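Local atomic coordinates of putative transcription regulator (Lactobacillus plantarum WCFS1, PDB entry 3COL), a protein that probably binds DNA through a TetR-type helix-turn-helix domain and regulates transcription. Residues I83-L91 against L137-I147. Residues are numbered along the deposited sequence; the frame is centred on the assembly and turned at random.
Sequences IDVTTRIRL and LLTAAIDAKVI
I89 and V85, one turn apart on helix 85-102, press apolar branches against helix 133-143 and the turn after it; no hydrogen bond crosses. I89 CD1 lies 3.7 Å from A141 CB and also meets L138 CD2 and I147 CG2, while CG1 crosses the branch point of L137. V85 divides its methyls: CG1 runs past L137 CD1 in the opposing direction, and CG2 packs 3.8 Å from V146 CG2. V146 turns CG1 anti to its backbone N (chi1 167°), where it meets T86 OG1 at 3.5 Å.

The same L137 CD1 also sits over the centre of one face of the R88 guanidinium, 3.8 Å above the plane, and packs against R88 CB. With its chain bent at chi3 (-90°), R88 donates through NE to I83 O at 2.9 Å, from above the carbonyl plane; NH1 adds a weak bond to the same oxygen, and NH2 bonds L78 O. A leucine in place of R88 would probably leave I83 O and L78 O without their donor and L137 without its flat cover.

D84 N-caps helix 85-102, OD2 accepting weakly from T86 N and T87 N, OD1 from T87 OG1 at 2.6 Å. Helix 133-143 ends in a Schellman motif at K145, which brings V146 and I147 round to face V85 and I89.

The two helix segments run roughly antiparallel (142°), axes 10.2 Å apart: plain helix packing in what is probably the C-terminal ligand-binding and dimerisation domain of a TetR-family regulator. Helix 72-78 touches L137; helices 152-171 and 182-193 close over L138 and I147.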
loop_
_atom_site.group_PDB
_atom_site.type_symbol
_atom_site.label_atom_id
_atom_site.label_comp_id
_atom_site.label_asym_id
_atom_site.label_seq_id
_atom_site.Cartn_x
_atom_site.Cartn_y
_atom_site.Cartn_z
ATOM N N ILE A 83 3.234 -18.295 25.013
ATOM C CA ILE A 83 1.931 -18.190 24.351
ATOM C C ILE A 83 2.068 -18.728 22.917
ATOM O O ILE A 83 3.036 -18.426 22.216
ATOM C CB ILE A 83 1.416 -16.725 24.296
ATOM C CG1 ILE A 83 1.400 -16.094 25.688
ATOM C CG2 ILE A 83 0.012 -16.618 23.595
ATOM C CD1 ILE A 83 0.664 -16.902 26.761
ATOM N N ASP A 84 1.123 -19.548 22.471
ATOM C CA ASP A 84 1.338 -20.121 21.155
ATOM C C ASP A 84 1.301 -19.033 20.070
ATOM O O ASP A 84 0.640 -17.991 20.216
ATOM C CB ASP A 84 0.361 -21.248 20.866
ATOM C CG ASP A 84 -0.981 -20.747 20.500
ATOM O OD1 ASP A 84 -1.726 -20.330 21.425
ATOM O OD2 ASP A 84 -1.283 -20.776 19.288
ATOM N N VAL A 85 2.055 -19.254 18.997
ATOM C CA VAL A 85 2.226 -18.199 18.006
ATOM C C VAL A 85 0.952 -17.817 17.295
ATOM O O VAL A 85 0.829 -16.687 16.838
ATOM C CB VAL A 85 3.323 -18.524 16.966
ATOM C CG1 VAL A 85 4.674 -18.536 17.646
ATOM C CG2 VAL A 85 3.037 -19.873 16.234
ATOM N N THR A 86 0.012 -18.759 17.180
ATOM C CA THR A 86 -1.235 -18.553 16.442
ATOM C C THR A 86 -2.079 -17.528 17.147
ATOM O O THR A 86 -2.686 -16.634 16.508
ATOM C CB THR A 86 -2.019 -19.920 16.233
ATOM O OG1 THR A 86 -1.297 -20.720 15.300
ATOM C CG2 THR A 86 -3.443 -19.709 15.687
ATOM N N THR A 87 -2.148 -17.689 18.472
ATOM C CA THR A 87 -2.822 -16.743 19.362
ATOM C C THR A 87 -2.150 -15.334 19.279
ATOM O O THR A 87 -2.839 -14.329 19.148
ATOM C CB THR A 87 -2.801 -17.282 20.824
ATOM O OG1 THR A 87 -3.517 -18.526 20.866
ATOM C CG2 THR A 87 -3.455 -16.296 21.813
ATOM N N ARG A 88 -0.823 -15.277 19.401
ATOM C CA ARG A 88 -0.124 -13.994 19.380
ATOM C C ARG A 88 -0.255 -13.273 18.039
ATOM O O ARG A 88 -0.363 -12.067 18.028
ATOM C CB ARG A 88 1.372 -14.157 19.729
ATOM C CG ARG A 88 1.611 -14.539 21.178
ATOM C CD ARG A 88 3.108 -14.493 21.469
ATOM N NE ARG A 88 3.745 -15.777 21.208
ATOM C CZ ARG A 88 5.046 -15.949 21.008
ATOM N NH1 ARG A 88 5.513 -17.178 20.805
ATOM N NH2 ARG A 88 5.870 -14.908 21.010
ATOM N N ILE A 89 -0.211 -13.999 16.920
ATOM C CA ILE A 89 -0.498 -13.409 15.600
ATOM C C ILE A 89 -1.915 -12.789 15.541
ATOM O O ILE A 89 -2.090 -11.674 15.073
ATOM C CB ILE A 89 -0.235 -14.416 14.424
ATOM C CG1 ILE A 89 1.256 -14.689 14.310
ATOM C CG2 ILE A 89 -0.734 -13.830 13.029
ATOM C CD1 ILE A 89 1.604 -15.811 13.348
ATOM N N ARG A 90 -2.913 -13.506 16.034
ATOM C CA ARG A 90 -4.265 -12.980 16.039
ATOM C C ARG A 90 -4.375 -11.698 16.873
ATOM O O ARG A 90 -4.988 -10.717 16.434
ATOM C CB ARG A 90 -5.273 -14.041 16.505
ATOM C CG ARG A 90 -6.737 -13.645 16.242
ATOM C CD ARG A 90 -7.730 -14.681 16.773
ATOM N NE ARG A 90 -7.766 -14.665 18.241
ATOM C CZ ARG A 90 -7.166 -15.568 19.022
ATOM N NH1 ARG A 90 -6.490 -16.559 18.484
ATOM N NH2 ARG A 90 -7.256 -15.479 20.342
ATOM N N LEU A 91 -3.777 -11.718 18.067
ATOM C CA LEU A 91 -3.703 -10.542 18.949
ATOM C C LEU A 91 -3.034 -9.382 18.237
ATOM O O LEU A 91 -3.485 -8.238 18.337
ATOM C CB LEU A 91 -2.901 -10.861 20.218
ATOM C CG LEU A 91 -3.481 -11.905 21.197
ATOM C CD1 LEU A 91 -2.477 -12.114 22.372
ATOM C CD2 LEU A 91 -4.894 -11.534 21.691
ATOM N N LEU A 137 8.315 -12.898 16.153
ATOM C CA LEU A 137 7.089 -13.699 16.235
ATOM C C LEU A 137 6.834 -14.384 14.886
ATOM O O LEU A 137 6.496 -15.553 14.841
ATOM C CB LEU A 137 5.892 -12.817 16.604
ATOM C CG LEU A 137 4.450 -13.360 16.560
ATOM C CD1 LEU A 137 4.338 -14.669 17.365
ATOM C CD2 LEU A 137 3.465 -12.264 17.085
ATOM N N LEU A 138 6.980 -13.622 13.799
ATOM C CA LEU A 138 6.684 -14.145 12.470
ATOM C C LEU A 138 7.702 -15.210 12.066
ATOM O O LEU A 138 7.329 -16.282 11.606
ATOM C CB LEU A 138 6.534 -13.010 11.432
ATOM C CG LEU A 138 5.347 -12.081 11.731
ATOM C CD1 LEU A 138 5.207 -11.024 10.682
ATOM C CD2 LEU A 138 4.059 -12.860 11.779
ATOM N N THR A 139 8.984 -14.958 12.298
ATOM C CA THR A 139 10.007 -15.982 11.991
ATOM C C THR A 139 9.816 -17.274 12.789
ATOM O O THR A 139 9.958 -18.398 12.247
ATOM C CB THR A 139 11.479 -15.438 12.102
ATOM O OG1 THR A 139 11.772 -15.087 13.459
ATOM C CG2 THR A 139 11.635 -14.205 11.278
ATOM N N ALA A 140 9.463 -17.128 14.065
ATOM C CA ALA A 140 9.157 -18.291 14.902
ATOM C C ALA A 140 7.967 -19.077 14.346
ATOM O O ALA A 140 8.007 -20.295 14.269
ATOM C CB ALA A 140 8.908 -17.866 16.349
ATOM N N ALA A 141 6.943 -18.354 13.878
ATOM C CA ALA A 141 5.780 -18.974 13.251
ATOM C C ALA A 141 6.160 -19.663 11.926
ATOM O O ALA A 141 5.622 -20.725 11.584
ATOM C CB ALA A 141 4.655 -17.910 13.041
ATOM N N ILE A 142 7.064 -19.044 11.176
ATOM C CA ILE A 142 7.572 -19.648 9.954
ATOM C C ILE A 142 8.341 -20.933 10.299
ATOM O O ILE A 142 8.071 -21.975 9.732
ATOM C CB ILE A 142 8.426 -18.658 9.125
ATOM C CG1 ILE A 142 7.536 -17.594 8.498
ATOM C CG2 ILE A 142 9.195 -19.369 8.017
ATOM C CD1 ILE A 142 8.288 -16.335 8.098
ATOM N N ASP A 143 9.265 -20.860 11.250
ATOM C CA ASP A 143 10.013 -22.056 11.666
ATOM C C ASP A 143 9.131 -23.212 12.141
ATOM O O ASP A 143 9.465 -24.376 11.913
ATOM C CB ASP A 143 11.054 -21.711 12.729
ATOM C CG ASP A 143 11.995 -22.887 13.044
ATOM O OD1 ASP A 143 12.684 -23.413 12.126
ATOM O OD2 ASP A 143 12.034 -23.281 14.231
ATOM N N ALA A 144 8.000 -22.888 12.776
ATOM C CA ALA A 144 7.123 -23.905 13.343
ATOM C C ALA A 144 6.215 -24.505 12.269
ATOM O O ALA A 144 5.450 -25.431 12.540
ATOM C CB ALA A 144 6.313 -23.325 14.443
ATOM N N LYS A 145 6.336 -23.980 11.061
ATOM C CA LYS A 145 5.456 -24.275 9.947
ATOM C C LYS A 145 3.980 -23.927 10.220
ATOM O O LYS A 145 3.069 -24.561 9.689
ATOM C CB LYS A 145 5.667 -25.709 9.430
ATOM C CG LYS A 145 7.075 -25.922 8.819
ATOM C CD LYS A 145 7.078 -27.010 7.719
ATOM C CE LYS A 145 8.458 -27.188 7.056
ATOM N NZ LYS A 145 8.697 -28.640 6.630
ATOM N N VAL A 146 3.780 -22.894 11.032
ATOM C CA VAL A 146 2.457 -22.363 11.324
ATOM C C VAL A 146 2.010 -21.400 10.226
ATOM O O VAL A 146 0.841 -21.408 9.809
ATOM C CB VAL A 146 2.459 -21.692 12.701
ATOM C CG1 VAL A 146 1.232 -20.857 12.914
ATOM C CG2 VAL A 146 2.554 -22.795 13.806
ATOM N N ILE A 147 2.916 -20.547 9.760
ATOM C CA ILE A 147 2.595 -19.693 8.610
ATOM C C ILE A 147 3.547 -20.033 7.451
ATOM O O ILE A 147 4.569 -20.728 7.658
ATOM C CB ILE A 147 2.615 -18.189 8.983
ATOM C CG1 ILE A 147 4.057 -17.742 9.282
ATOM C CG2 ILE A 147 1.585 -17.905 10.102
ATOM C CD1 ILE A 147 4.235 -16.261 9.736
#